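PDB 3GDC: multicopper oxidase from Arthrobacter sp. FB24, which probably oxidises phenolic or related substrates with bound copper ions and passes the electrons to dioxygen, as laccases (EC 1.10.3.2) do. Local coordinates for residues A[207-212]-A[254-259]; A[225-230]-A[242-247]; A[15-20]-A[165-170]; A[126-131]-A[149-154]. All coordinates share one frame; numbering follows the deposited sequence.

Contact 1. Residues A[207-212]-A[254-259]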
loop_
_atom_site.group_PDB
_atom_site.type_symbol
_atom_site.label_atom_id
_atom_site.label_comp_id
_atom_site.label_asym_id
_atom_site.label_seq_id
_atom_site.Cartn_x
_atom_site.Cartn_y
_atom_site.Cartn_z
ATOM N N ILE A 207 -18.827 3.089 -6.993
ATOM C CA ILE A 207 -17.818 4.010 -7.494
ATOM C C ILE A 207 -16.653 3.229 -8.094
ATOM O O ILE A 207 -16.083 2.356 -7.444
ATOM C CB ILE A 207 -17.273 4.920 -6.353
ATOM C CG1 ILE A 207 -18.414 5.652 -5.638
ATOM C CG2 ILE A 207 -16.225 5.912 -6.907
ATOM C CD1 ILE A 207 -17.982 6.319 -4.307
ATOM N N HIS A 208 -16.289 3.571 -9.324
ATOM C CA HIS A 208 -15.061 3.068 -9.920
ATOM C C HIS A 208 -13.949 4.071 -9.627
ATOM O O HIS A 208 -13.913 5.143 -10.223
ATOM C CB HIS A 208 -15.246 2.896 -11.426
ATOM C CG HIS A 208 -16.343 1.943 -11.760
ATOM N ND1 HIS A 208 -16.144 0.584 -11.862
ATOM C CD2 HIS A 208 -17.668 2.149 -11.945
ATOM C CE1 HIS A 208 -17.297 -0.005 -12.125
ATOM N NE2 HIS A 208 -18.239 0.920 -12.169
ATOM N N LEU A 209 -13.038 3.702 -8.731
ATOM C CA LEU A 209 -11.981 4.625 -8.281
ATOM C C LEU A 209 -10.652 4.241 -8.881
ATOM O O LEU A 209 -10.190 3.118 -8.676
ATOM C CB LEU A 209 -11.864 4.586 -6.750
ATOM C CG LEU A 209 -10.788 5.499 -6.153
ATOM C CD1 LEU A 209 -11.243 6.937 -6.244
ATOM C CD2 LEU A 209 -10.552 5.093 -4.702
ATOM N N ILE A 210 -10.037 5.176 -9.598
ATOM C CA ILE A 210 -8.816 4.910 -10.347
ATOM C C ILE A 210 -7.743 5.905 -9.972
ATOM O O ILE A 210 -7.977 7.111 -10.023
ATOM C CB ILE A 210 -9.067 5.031 -11.867
ATOM C CG1 ILE A 210 -10.163 4.059 -12.286
ATOM C CG2 ILE A 210 -7.776 4.812 -12.655
ATOM C CD1 ILE A 210 -10.897 4.471 -13.539
ATOM N N ASN A 211 -6.553 5.396 -9.650
ATOM C CA ASN A 211 -5.443 6.270 -9.328
ATOM C C ASN A 211 -4.472 6.431 -10.492
ATOM O O ASN A 211 -3.826 5.452 -10.895
ATOM C CB ASN A 211 -4.682 5.774 -8.090
ATOM C CG ASN A 211 -3.624 6.769 -7.651
ATOM O OD1 ASN A 211 -3.833 7.983 -7.777
ATOM N ND2 ASN A 211 -2.486 6.276 -7.161
ATOM N N VAL A 212 -4.349 7.659 -11.010
ATOM C CA VAL A 212 -3.319 7.958 -12.020
ATOM C C VAL A 212 -2.220 8.911 -11.516
ATOM O O VAL A 212 -1.372 9.351 -12.282
ATOM C CB VAL A 212 -3.915 8.488 -13.335
ATOM C CG1 VAL A 212 -4.928 7.510 -13.890
ATOM C CG2 VAL A 212 -4.555 9.870 -13.122
ATOM N N GLY A 254 -10.204 0.180 -8.371
ATOM C CA GLY A 254 -11.152 -0.778 -7.813
ATOM C C GLY A 254 -12.553 -0.225 -7.745
ATOM O O GLY A 254 -12.802 0.915 -8.148
ATOM N N ILE A 255 -13.469 -1.039 -7.239
ATOM C CA ILE A 255 -14.845 -0.621 -7.063
ATOM C C ILE A 255 -15.145 -0.471 -5.579
ATOM O O ILE A 255 -14.777 -1.344 -4.785
ATOM C CB ILE A 255 -15.837 -1.629 -7.688
ATOM C CG1 ILE A 255 -15.554 -1.759 -9.190
ATOM C CG2 ILE A 255 -17.275 -1.199 -7.414
ATOM C CD1 ILE A 255 -16.365 -2.858 -9.899
ATOM N N LEU A 256 -15.791 0.639 -5.221
ATOM C CA LEU A 256 -16.331 0.816 -3.876
ATOM C C LEU A 256 -17.846 0.741 -3.954
ATOM O O LEU A 256 -18.451 1.325 -4.860
ATOM C CB LEU A 256 -15.947 2.164 -3.253
ATOM C CG LEU A 256 -14.761 3.063 -3.606
ATOM C CD1 LEU A 256 -14.352 3.858 -2.375
ATOM C CD2 LEU A 256 -13.555 2.376 -4.224
ATOM N N GLU A 257 -18.456 0.042 -3.005
ATOM C CA GLU A 257 -19.912 -0.039 -2.926
ATOM C C GLU A 257 -20.389 0.356 -1.542
ATOM O O GLU A 257 -19.876 -0.151 -0.534
ATOM C CB GLU A 257 -20.408 -1.450 -3.254
ATOM C CG GLU A 257 -20.105 -1.900 -4.677
ATOM C CD GLU A 257 -20.890 -3.144 -5.082
ATOM O OE1 GLU A 257 -21.630 -3.686 -4.236
ATOM O OE2 GLU A 257 -20.765 -3.568 -6.256
ATOM N N LEU A 258 -21.347 1.272 -1.490
ATOM C CA LEU A 258 -21.959 1.620 -0.215
ATOM C C LEU A 258 -23.395 2.124 -0.317
ATOM O O LEU A 258 -23.871 2.467 -1.391
ATOM C CB LEU A 258 -21.087 2.632 0.535
ATOM C CG LEU A 258 -20.992 4.073 0.037
ATOM C CD1 LEU A 258 -20.342 4.885 1.146
ATOM C CD2 LEU A 258 -20.171 4.178 -1.232
ATOM N N ARG A 259 -24.076 2.149 0.831
ATOM C CA ARG A 259 -25.374 2.800 0.974
ATOM C C ARG A 259 -25.234 3.788 2.129
ATOM O O ARG A 259 -24.825 3.394 3.221
ATOM C CB ARG A 259 -26.468 1.779 1.304
ATOM C CG ARG A 259 -26.581 0.639 0.319
ATOM C CD ARG A 259 -27.604 -0.397 0.785
ATOM N NE ARG A 259 -27.786 -1.467 -0.205
ATOM C CZ ARG A 259 -28.690 -1.448 -1.184
ATOM N NH1 ARG A 259 -29.520 -0.418 -1.326
ATOM N NH2 ARG A 259 -28.771 -2.475 -2.028
#

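Contact 2. Residues A[225-230]-A[242-247]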
loop_
_atom_site.group_PDB
_atom_site.type_symbol
_atom_site.label_atom_id
_atom_site.label_comp_id
_atom_site.label_asym_id
_atom_site.label_seq_id
_atom_site.Cartn_x
_atom_site.Cartn_y
_atom_site.Cartn_z
ATOM N N GLY A 225 -18.049 9.204 7.977
ATOM C CA GLY A 225 -19.298 8.641 8.501
ATOM C C GLY A 225 -19.837 7.404 7.808
ATOM O O GLY A 225 -20.972 6.989 8.063
ATOM N N ASN A 226 -19.027 6.801 6.941
ATOM C CA ASN A 226 -19.507 5.740 6.070
ATOM C C ASN A 226 -18.456 4.659 5.856
ATOM O O ASN A 226 -17.265 4.896 6.056
ATOM C CB ASN A 226 -19.956 6.341 4.735
ATOM C CG ASN A 226 -21.281 7.075 4.854
ATOM O OD1 ASN A 226 -22.343 6.473 4.744
ATOM N ND2 ASN A 226 -21.219 8.378 5.100
ATOM N N PHE A 227 -18.914 3.471 5.469
ATOM C CA PHE A 227 -18.049 2.342 5.185
ATOM C C PHE A 227 -18.466 1.767 3.839
ATOM O O PHE A 227 -19.631 1.887 3.446
ATOM C CB PHE A 227 -18.172 1.279 6.276
ATOM C CG PHE A 227 -17.292 1.536 7.458
ATOM C CD1 PHE A 227 -17.571 2.587 8.325
ATOM C CD2 PHE A 227 -16.167 0.748 7.690
ATOM C CE1 PHE A 227 -16.743 2.844 9.410
ATOM C CE2 PHE A 227 -15.338 1.002 8.779
ATOM C CZ PHE A 227 -15.633 2.051 9.629
ATOM N N PHE A 228 -17.510 1.198 3.122
ATOM C CA PHE A 228 -17.793 0.625 1.805
ATOM C C PHE A 228 -17.153 -0.744 1.671
ATOM O O PHE A 228 -16.162 -1.034 2.344
ATOM C CB PHE A 228 -17.308 1.558 0.682
ATOM C CG PHE A 228 -15.884 2.025 0.838
ATOM C CD1 PHE A 228 -14.827 1.247 0.375
ATOM C CD2 PHE A 228 -15.604 3.268 1.426
ATOM C CE1 PHE A 228 -13.504 1.664 0.517
ATOM C CE2 PHE A 228 -14.288 3.696 1.559
ATOM C CZ PHE A 228 -13.237 2.890 1.098
ATOM N N HIS A 229 -17.724 -1.585 0.804
ATOM C CA HIS A 229 -17.051 -2.799 0.383
ATOM C C HIS A 229 -16.141 -2.453 -0.772
ATOM O O HIS A 229 -16.524 -1.682 -1.652
ATOM C CB HIS A 229 -18.053 -3.881 -0.029
ATOM C CG HIS A 229 -18.690 -4.570 1.139
ATOM N ND1 HIS A 229 -19.931 -4.222 1.625
ATOM C CD2 HIS A 229 -18.231 -5.556 1.943
ATOM C CE1 HIS A 229 -20.221 -4.983 2.667
ATOM N NE2 HIS A 229 -19.205 -5.800 2.882
ATOM N N TYR A 230 -14.927 -2.983 -0.751
ATOM C CA TYR A 230 -13.963 -2.669 -1.790
ATOM C C TYR A 230 -13.589 -3.905 -2.610
ATOM O O TYR A 230 -13.302 -4.968 -2.050
ATOM C CB TYR A 230 -12.711 -2.018 -1.197
ATOM C CG TYR A 230 -11.707 -1.597 -2.232
ATOM C CD1 TYR A 230 -11.990 -0.565 -3.132
ATOM C CD2 TYR A 230 -10.468 -2.218 -2.314
ATOM C CE1 TYR A 230 -11.059 -0.173 -4.089
ATOM C CE2 TYR A 230 -9.532 -1.826 -3.264
ATOM C CZ TYR A 230 -9.831 -0.811 -4.142
ATOM O OH TYR A 230 -8.910 -0.435 -5.088
ATOM N N TYR A 242 -14.004 -4.406 3.971
ATOM C CA TYR A 242 -15.093 -3.518 4.339
ATOM C C TYR A 242 -14.454 -2.446 5.220
ATOM O O TYR A 242 -13.960 -2.752 6.305
ATOM C CB TYR A 242 -16.186 -4.289 5.094
ATOM C CG TYR A 242 -17.399 -3.467 5.478
ATOM C CD1 TYR A 242 -18.245 -2.941 4.502
ATOM C CD2 TYR A 242 -17.721 -3.237 6.822
ATOM C CE1 TYR A 242 -19.369 -2.197 4.836
ATOM C CE2 TYR A 242 -18.860 -2.488 7.169
ATOM C CZ TYR A 242 -19.679 -1.978 6.166
ATOM O OH TYR A 242 -20.802 -1.234 6.468
ATOM N N THR A 243 -14.438 -1.210 4.739
ATOM C CA THR A 243 -13.608 -0.175 5.359
ATOM C C THR A 243 -14.054 1.237 5.003
ATOM O O THR A 243 -14.975 1.419 4.216
ATOM C CB THR A 243 -12.110 -0.395 5.004
ATOM O OG1 THR A 243 -11.291 0.462 5.817
ATOM C CG2 THR A 243 -11.847 -0.147 3.521
ATOM N N ASP A 244 -13.399 2.240 5.591
ATOM C CA ASP A 244 -13.679 3.631 5.234
ATOM C C ASP A 244 -12.501 4.338 4.571
ATOM O O ASP A 244 -12.631 5.484 4.169
ATOM C CB ASP A 244 -14.163 4.429 6.453
ATOM C CG ASP A 244 -13.158 4.407 7.612
ATOM O OD1 ASP A 244 -11.961 4.175 7.365
ATOM O OD2 ASP A 244 -13.578 4.623 8.760
ATOM N N THR A 245 -11.363 3.650 4.480
ATOM C CA THR A 245 -10.137 4.210 3.909
ATOM C C THR A 245 -9.430 3.139 3.079
ATOM O O THR A 245 -9.227 2.029 3.557
ATOM C CB THR A 245 -9.162 4.686 5.015
ATOM O OG1 THR A 245 -9.819 5.637 5.858
ATOM C CG2 THR A 245 -7.920 5.338 4.412
ATOM N N ILE A 246 -9.066 3.476 1.843
ATOM C CA ILE A 246 -8.276 2.559 1.021
ATOM C C ILE A 246 -7.130 3.270 0.331
ATOM O O ILE A 246 -7.193 4.483 0.103
ATOM C CB ILE A 246 -9.136 1.789 -0.033
ATOM C CG1 ILE A 246 -9.946 2.736 -0.919
ATOM C CG2 ILE A 246 -10.006 0.754 0.619
ATOM C CD1 ILE A 246 -9.321 2.904 -2.279
ATOM N N SER A 247 -6.095 2.515 -0.027
ATOM C CA SER A 247 -4.936 3.091 -0.711
ATOM C C SER A 247 -4.727 2.451 -2.084
ATOM O O SER A 247 -5.114 1.289 -2.306
ATOM C CB SER A 247 -3.676 2.929 0.142
ATOM O OG SER A 247 -3.347 1.556 0.296
HETATM O O HOH W 1 -15.901 6.099 8.753
#

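Contact 3. Residues A[15-20]-A[165-170]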
loop_
_atom_site.group_PDB
_atom_site.type_symbol
_atom_site.label_atom_id
_atom_site.label_comp_id
_atom_site.label_asym_id
_atom_site.label_seq_id
_atom_site.Cartn_x
_atom_site.Cartn_y
_atom_site.Cartn_z
ATOM N N ALA A 15 -19.959 16.234 -14.542
ATOM C CA ALA A 15 -20.377 15.520 -15.744
ATOM C C ALA A 15 -19.547 14.241 -15.916
ATOM O O ALA A 15 -20.094 13.154 -16.172
ATOM C CB ALA A 15 -20.240 16.417 -16.955
ATOM N N ILE A 16 -18.235 14.376 -15.741
ATOM C CA ILE A 16 -17.297 13.246 -15.853
ATOM C C ILE A 16 -17.668 12.114 -14.892
ATOM O O ILE A 16 -17.588 10.928 -15.236
ATOM C CB ILE A 16 -15.841 13.725 -15.626
ATOM C CG1 ILE A 16 -15.413 14.598 -16.813
ATOM C CG2 ILE A 16 -14.878 12.530 -15.423
ATOM C CD1 ILE A 16 -13.995 15.140 -16.735
ATOM N N LEU A 17 -18.095 12.498 -13.689
ATOM C CA LEU A 17 -18.450 11.566 -12.637
ATOM C C LEU A 17 -19.423 10.473 -13.104
ATOM O O LEU A 17 -19.313 9.318 -12.684
ATOM C CB LEU A 17 -19.045 12.343 -11.460
ATOM C CG LEU A 17 -19.370 11.669 -10.142
ATOM C CD1 LEU A 17 -18.076 11.244 -9.435
ATOM C CD2 LEU A 17 -20.143 12.682 -9.309
ATOM N N ARG A 18 -20.347 10.824 -13.993
ATOM C CA ARG A 18 -21.378 9.880 -14.414
ATOM C C ARG A 18 -21.447 9.629 -15.925
ATOM O O ARG A 18 -22.373 8.976 -16.408
ATOM C CB ARG A 18 -22.737 10.321 -13.873
ATOM C CG ARG A 18 -22.842 10.249 -12.357
ATOM C CD ARG A 18 -24.240 10.640 -11.907
ATOM N NE ARG A 18 -24.406 10.549 -10.456
ATOM C CZ ARG A 18 -24.241 11.557 -9.607
ATOM N NH1 ARG A 18 -23.898 12.760 -10.048
ATOM N NH2 ARG A 18 -24.428 11.356 -8.307
ATOM N N ASP A 19 -20.441 10.106 -16.654
ATOM C CA ASP A 19 -20.399 9.959 -18.115
ATOM C C ASP A 19 -19.665 8.667 -18.527
ATOM O O ASP A 19 -18.454 8.667 -18.722
ATOM C CB ASP A 19 -19.735 11.201 -18.737
ATOM C CG ASP A 19 -19.751 11.194 -20.266
ATOM O OD1 ASP A 19 -20.263 10.231 -20.875
ATOM O OD2 ASP A 19 -19.251 12.177 -20.856
ATOM N N PHE A 20 -20.416 7.580 -18.674
ATOM C CA PHE A 20 -19.878 6.323 -19.184
ATOM C C PHE A 20 -20.114 6.270 -20.692
ATOM O O PHE A 20 -21.262 6.228 -21.163
ATOM C CB PHE A 20 -20.507 5.130 -18.461
ATOM C CG PHE A 20 -20.160 5.076 -16.997
ATOM C CD1 PHE A 20 -19.014 4.418 -16.571
ATOM C CD2 PHE A 20 -20.956 5.727 -16.057
ATOM C CE1 PHE A 20 -18.676 4.381 -15.217
ATOM C CE2 PHE A 20 -20.625 5.709 -14.704
ATOM C CZ PHE A 20 -19.485 5.033 -14.284
ATOM N N MET A 165 -20.794 5.606 -10.613
ATOM C CA MET A 165 -19.944 6.749 -10.920
ATOM C C MET A 165 -18.475 6.355 -11.061
ATOM O O MET A 165 -18.075 5.241 -10.688
ATOM C CB MET A 165 -20.116 7.855 -9.871
ATOM C CG MET A 165 -20.051 7.383 -8.452
ATOM S SD MET A 165 -20.435 8.703 -7.270
ATOM C CE MET A 165 -22.199 8.801 -7.410
ATOM N N VAL A 166 -17.699 7.273 -11.631
ATOM C CA VAL A 166 -16.263 7.101 -11.822
ATOM C C VAL A 166 -15.504 8.272 -11.198
ATOM O O VAL A 166 -15.881 9.437 -11.347
ATOM C CB VAL A 166 -15.862 6.876 -13.331
ATOM C CG1 VAL A 166 -16.322 8.018 -14.235
ATOM C CG2 VAL A 166 -14.360 6.627 -13.479
ATOM N N MET A 167 -14.433 7.932 -10.490
ATOM C CA MET A 167 -13.573 8.919 -9.846
ATOM C C MET A 167 -12.113 8.645 -10.180
ATOM O O MET A 167 -11.544 7.624 -9.754
ATOM C CB MET A 167 -13.776 8.883 -8.326
ATOM C CG MET A 167 -15.143 9.388 -7.907
ATOM S SD MET A 167 -15.239 9.576 -6.122
ATOM C CE MET A 167 -16.838 10.407 -5.992
ATOM N N VAL A 168 -11.510 9.559 -10.934
ATOM C CA VAL A 168 -10.102 9.446 -11.293
ATOM C C VAL A 168 -9.302 10.457 -10.457
ATOM O O VAL A 168 -9.543 11.674 -10.519
ATOM C CB VAL A 168 -9.853 9.673 -12.800
ATOM C CG1 VAL A 168 -8.370 9.513 -13.121
ATOM C CG2 VAL A 168 -10.716 8.712 -13.660
ATOM N N MET A 169 -8.379 9.933 -9.657
ATOM C CA MET A 169 -7.555 10.751 -8.769
ATOM C C MET A 169 -6.259 11.088 -9.482
ATOM O O MET A 169 -5.533 10.185 -9.918
ATOM C CB MET A 169 -7.240 9.994 -7.466
ATOM C CG MET A 169 -8.444 9.526 -6.682
ATOM S SD MET A 169 -7.975 8.653 -5.168
ATOM C CE MET A 169 -7.223 7.158 -5.849
ATOM N N ASN A 170 -5.960 12.381 -9.604
ATOM C CA ASN A 170 -4.750 12.806 -10.296
ATOM C C ASN A 170 -4.006 13.924 -9.565
ATOM O O ASN A 170 -4.396 14.338 -8.463
ATOM C CB ASN A 170 -5.076 13.262 -11.733
ATOM C CG ASN A 170 -5.887 14.560 -11.768
ATOM O OD1 ASN A 170 -6.182 15.134 -10.723
ATOM N ND2 ASN A 170 -6.236 15.029 -12.967
#

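Contact 4. Residues A[126-131]-A[149-154]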
loop_
_atom_site.group_PDB
_atom_site.type_symbol
_atom_site.label_atom_id
_atom_site.label_comp_id
_atom_site.label_asym_id
_atom_site.label_seq_id
_atom_site.Cartn_x
_atom_site.Cartn_y
_atom_site.Cartn_z
ATOM N N PHE A 126 -13.313 -8.873 -17.274
ATOM C CA PHE A 126 -14.210 -7.923 -16.640
ATOM C C PHE A 126 -13.501 -7.260 -15.460
ATOM O O PHE A 126 -12.613 -7.853 -14.832
ATOM C CB PHE A 126 -15.569 -8.538 -16.274
ATOM C CG PHE A 126 -15.593 -9.353 -15.000
ATOM C CD1 PHE A 126 -15.680 -8.731 -13.751
ATOM C CD2 PHE A 126 -15.609 -10.746 -15.052
ATOM C CE1 PHE A 126 -15.744 -9.490 -12.577
ATOM C CE2 PHE A 126 -15.669 -11.514 -13.875
ATOM C CZ PHE A 126 -15.741 -10.882 -12.644
ATOM N N GLY A 127 -13.862 -6.012 -15.218
ATOM C CA GLY A 127 -13.286 -5.259 -14.117
ATOM C C GLY A 127 -13.204 -3.784 -14.406
ATOM O O GLY A 127 -13.771 -3.280 -15.379
ATOM N N THR A 128 -12.505 -3.085 -13.523
ATOM C CA THR A 128 -12.327 -1.645 -13.629
ATOM C C THR A 128 -10.890 -1.412 -14.035
ATOM O O THR A 128 -9.959 -1.787 -13.306
ATOM C CB THR A 128 -12.656 -0.990 -12.277
ATOM O OG1 THR A 128 -14.037 -1.225 -11.980
ATOM C CG2 THR A 128 -12.364 0.499 -12.279
ATOM N N HIS A 129 -10.710 -0.822 -15.218
ATOM C CA HIS A 129 -9.391 -0.659 -15.802
ATOM C C HIS A 129 -9.165 0.805 -16.190
ATOM O O HIS A 129 -9.920 1.696 -15.774
ATOM C CB HIS A 129 -9.216 -1.603 -17.009
ATOM C CG HIS A 129 -9.643 -3.016 -16.743
ATOM N ND1 HIS A 129 -9.030 -3.818 -15.799
ATOM C CD2 HIS A 129 -10.615 -3.778 -17.309
ATOM C CE1 HIS A 129 -9.615 -5.004 -15.788
ATOM N NE2 HIS A 129 -10.580 -5.005 -16.694
ATOM N N LEU A 130 -8.119 1.045 -16.972
ATOM C CA LEU A 130 -7.713 2.386 -17.358
ATOM C C LEU A 130 -6.867 2.308 -18.616
ATOM O O LEU A 130 -6.479 1.213 -19.054
ATOM C CB LEU A 130 -6.937 3.081 -16.217
ATOM C CG LEU A 130 -5.558 2.541 -15.791
ATOM C CD1 LEU A 130 -4.669 3.697 -15.232
ATOM C CD2 LEU A 130 -5.651 1.425 -14.789
ATOM N N TYR A 131 -6.609 3.467 -19.204
ATOM C CA TYR A 131 -5.712 3.589 -20.341
ATOM C C TYR A 131 -4.913 4.877 -20.164
ATOM O O TYR A 131 -5.355 5.814 -19.462
ATOM C CB TYR A 131 -6.494 3.575 -21.674
ATOM C CG TYR A 131 -7.450 4.739 -21.850
ATOM C CD1 TYR A 131 -7.019 5.936 -22.437
ATOM C CD2 TYR A 131 -8.771 4.655 -21.404
ATOM C CE1 TYR A 131 -7.892 7.025 -22.593
ATOM C CE2 TYR A 131 -9.659 5.746 -21.540
ATOM C CZ TYR A 131 -9.203 6.919 -22.141
ATOM O OH TYR A 131 -10.043 7.991 -22.280
ATOM N N GLY A 149 -10.524 6.214 -17.763
ATOM C CA GLY A 149 -11.024 4.964 -17.238
ATOM C C GLY A 149 -11.507 4.053 -18.359
ATOM O O GLY A 149 -11.924 4.523 -19.428
ATOM N N PHE A 150 -11.491 2.758 -18.082
ATOM C CA PHE A 150 -11.939 1.735 -19.045
ATOM C C PHE A 150 -12.651 0.670 -18.220
ATOM O O PHE A 150 -12.003 -0.094 -17.497
ATOM C CB PHE A 150 -10.722 1.192 -19.794
ATOM C CG PHE A 150 -10.979 -0.056 -20.606
ATOM C CD1 PHE A 150 -12.169 -0.222 -21.324
ATOM C CD2 PHE A 150 -10.003 -1.058 -20.666
ATOM C CE1 PHE A 150 -12.390 -1.385 -22.087
ATOM C CE2 PHE A 150 -10.205 -2.215 -21.423
ATOM C CZ PHE A 150 -11.410 -2.377 -22.132
ATOM N N ILE A 151 -13.984 0.652 -18.302
ATOM C CA ILE A 151 -14.834 -0.178 -17.444
ATOM C C ILE A 151 -15.424 -1.319 -18.263
ATOM O O ILE A 151 -16.039 -1.074 -19.284
ATOM C CB ILE A 151 -16.015 0.657 -16.869
ATOM C CG1 ILE A 151 -15.505 1.965 -16.225
ATOM C CG2 ILE A 151 -16.925 -0.185 -15.962
ATOM C CD1 ILE A 151 -14.483 1.791 -15.121
ATOM N N VAL A 152 -15.213 -2.553 -17.815
ATOM C CA VAL A 152 -15.752 -3.744 -18.483
ATOM C C VAL A 152 -16.697 -4.462 -17.522
ATOM O O VAL A 152 -16.260 -5.058 -16.527
ATOM C CB VAL A 152 -14.639 -4.701 -18.956
ATOM C CG1 VAL A 152 -15.233 -5.958 -19.624
ATOM C CG2 VAL A 152 -13.674 -4.009 -19.906
ATOM N N GLU A 153 -17.992 -4.366 -17.810
ATOM C CA GLU A 153 -19.035 -4.985 -17.003
ATOM C C GLU A 153 -19.043 -6.509 -17.176
ATOM O O GLU A 153 -19.028 -7.001 -18.309
ATOM C CB GLU A 153 -20.400 -4.411 -17.389
ATOM C CG GLU A 153 -21.531 -4.758 -16.414
ATOM C CD GLU A 153 -21.632 -3.766 -15.259
ATOM O OE1 GLU A 153 -22.633 -3.015 -15.198
ATOM O OE2 GLU A 153 -20.713 -3.721 -14.417
ATOM N N PRO A 154 -19.046 -7.258 -16.061
ATOM C CA PRO A 154 -19.186 -8.715 -16.154
ATOM C C PRO A 154 -20.471 -9.131 -16.865
ATOM O O PRO A 154 -21.523 -8.502 -16.685
ATOM C CB PRO A 154 -19.216 -9.169 -14.685
ATOM C CG PRO A 154 -19.492 -7.929 -13.882
ATOM C CD PRO A 154 -18.868 -6.816 -14.665
HETATM O O HOH W 2 -16.241 -3.223 -13.631
#

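Contact 1. Residues A[207-212]-A[254-259]
Two neighbouring antiparallel strands of the second cupredoxin-type domain, 205-211 and 253-258, meet where Ile207 faces Leu256 and Leu209 faces Gly254. Over these short segments the strand axes approach to 4.7 Å and run at 142°. Each of the two hydrogen-bonded pairs closes a ring of two backbone bonds. In the first, Ile207 N reaches Leu256 O at 2.8 Å with a nearly straight N-H...O angle of 172°, and Leu256 N returns the bond to Ile207 O at the same length. The second ring is slightly longer, with Gly254 N to Leu209 O at 3.0 Å. Between the rings lies the non-hydrogen-bonded pair His208-Ile255, where Ile255 CA directs its hydrogen at Ile207 O, 3.2 Å away. Strand 205-211 also pairs with strand 163-172 on its other edge, and strand 253-258 with strand 228-232, so this pairing is interior to the six-stranded sheet of a beta sandwich. On one face Leu256 CD2 lies against Leu209 CB at 3.8 Å, while Leu256 CG rests near Ile207 CB. On the other, His208 and Ile255 run side by side: both first torsions, each -60°, turn the chain anti to the carbonyl carbon, and Ile255 CG1 comes to 3.6 Å from His208 ND1. The imidazole is fixed at both nitrogens, ND1 to Thr128 OG1 and NE2 to Glu164.

Contact 2. Residues A[225-230]-A[242-247]
Phe228 and Thr243 pair through an aromatic ring as well as through their backbones: Thr243 O sits 3.3 Å above the plane of the Phe228 ring, over its centre, and also accepts Phe228 N at 2.8 Å. With CG between the backbone N and the carbonyl carbon (chi1 50°), the Phe228 ring is carried toward 242-247. The contact belongs to the beta hairpin of strands 228-232 and 241-243, beside the copper site of His224, whose O accepts Asn226 ND2, at the interface with the second subunit. His229 and Tyr242 share the other face of the hairpin, and Phe227, just before strand 228-232, completes an aromatic cluster with them. The His229 and Tyr242 planes are at 38°, with Tyr242 CD1 over the imidazole face, while Phe227 CB lies over the Tyr242 ring. Asp244 CB stands 4.1 Å from the Phe227 centroid, 4° off the ring normal. An alanine at Phe227 would probably leave a gap beside Asp244 and His129 of the second subunit without its ring partner. Asp244 OD1 makes a salt bridge to Arg253 of that subunit. A water donates to Asp244 OD2 at 2.8 Å and to Asn226 O at 3.3 Å.

Contact 3. Residues A[15-20]-A[165-170]
Leu17 and Met165 lie side by side and point the same way, with Leu17 CG 3.9 Å from Met165 CB. Leu17 also runs alongside Met167, where Leu17 CD1 lies 3.8 Å from Met167 CE. Met165 bends at chi3 (77°), and its CE reaches 3.5 Å from Arg18 NH2, alongside an arginine chain extended from CG to NE whose NE forms a salt bridge with Asp163. Phe20 approaches from another side, its ring edge turned to the strand backbone and CZ 3.6 Å from Met165 C. These side chains join helix 13-18 and the residues just after it, near the N-terminus, to strand 163-172, an inner strand of the second domain's six-stranded sheet. A serine in place of Phe20 would probably open a gap beside the Met165 backbone and Val166 CB, and remove packing on Thr67 of the first domain. One backbone bond ties the segments, Val166 N to Leu17 O at 2.8 Å in the carbonyl plane, while Val166 CG1 packs 3.3 Å from Ile16 O.

Contact 4. Residues A[126-131]-A[149-154]
Gly149 meets Tyr131 first: its O lies at the edge of the tyrosine ring, 3.3 Å from Tyr131 CE2. Next, Phe150 pairs with His129 in this antiparallel part of the first cupredoxin-type domain. Phe150 O accepts His129 N at 2.7 Å, but the N-H...O angle is 138°; the return bond from Phe150 N comes from above the plane of the His129 carbonyl. Ile151 CD1 packs 3.8 Å from Thr128 CG2. Val152 bonds both ways with Gly127, whose backbone angles (phi 149°) call for glycine, since a CB would press on the preceding carbonyl O and the His129 ring. Val152 CG2 lies at that ring's edge, 4.0 Å from His129 CD2. Past Glu153, Pro154 CB sits over one face of the Phe126 ring, 3.8 Å from its centroid and 18° off the normal, a CH-pi contact. His129 ND1 is hydrogen-bonded to Arg253 NH2 and NE2 to Pro125 O. Four backbone bonds and two bonds to the imidazole probably hold strand 127-132 in place just before copper ligands His132 and Cys133.

How the contacts relate
All four contacts are buried, but their settings differ. Contacts 1 and 3 share the six-stranded sheet, where the backbone of His208 is hydrogen-bonded to Met165 and Met167; contact 1 is regular strand pairing, whereas contact 3 brings a helix end to a strand through mainly apolar side chains. Contact 2 adds the hairpin beside strand 253-258, bonded through Glu257 O to His229 N, and lies farthest from the chain centre, about 19 Å between centres, where aromatic groups and charges meet another subunit. Contact 4 touches another subunit through His129 alone, contacts 1 and 3 none. Contact 4 belongs to the first domain, yet Ile210 CD1 of contact 1 packs on its Gly149 CA, and Ile151 touches Phe20 of contact 3.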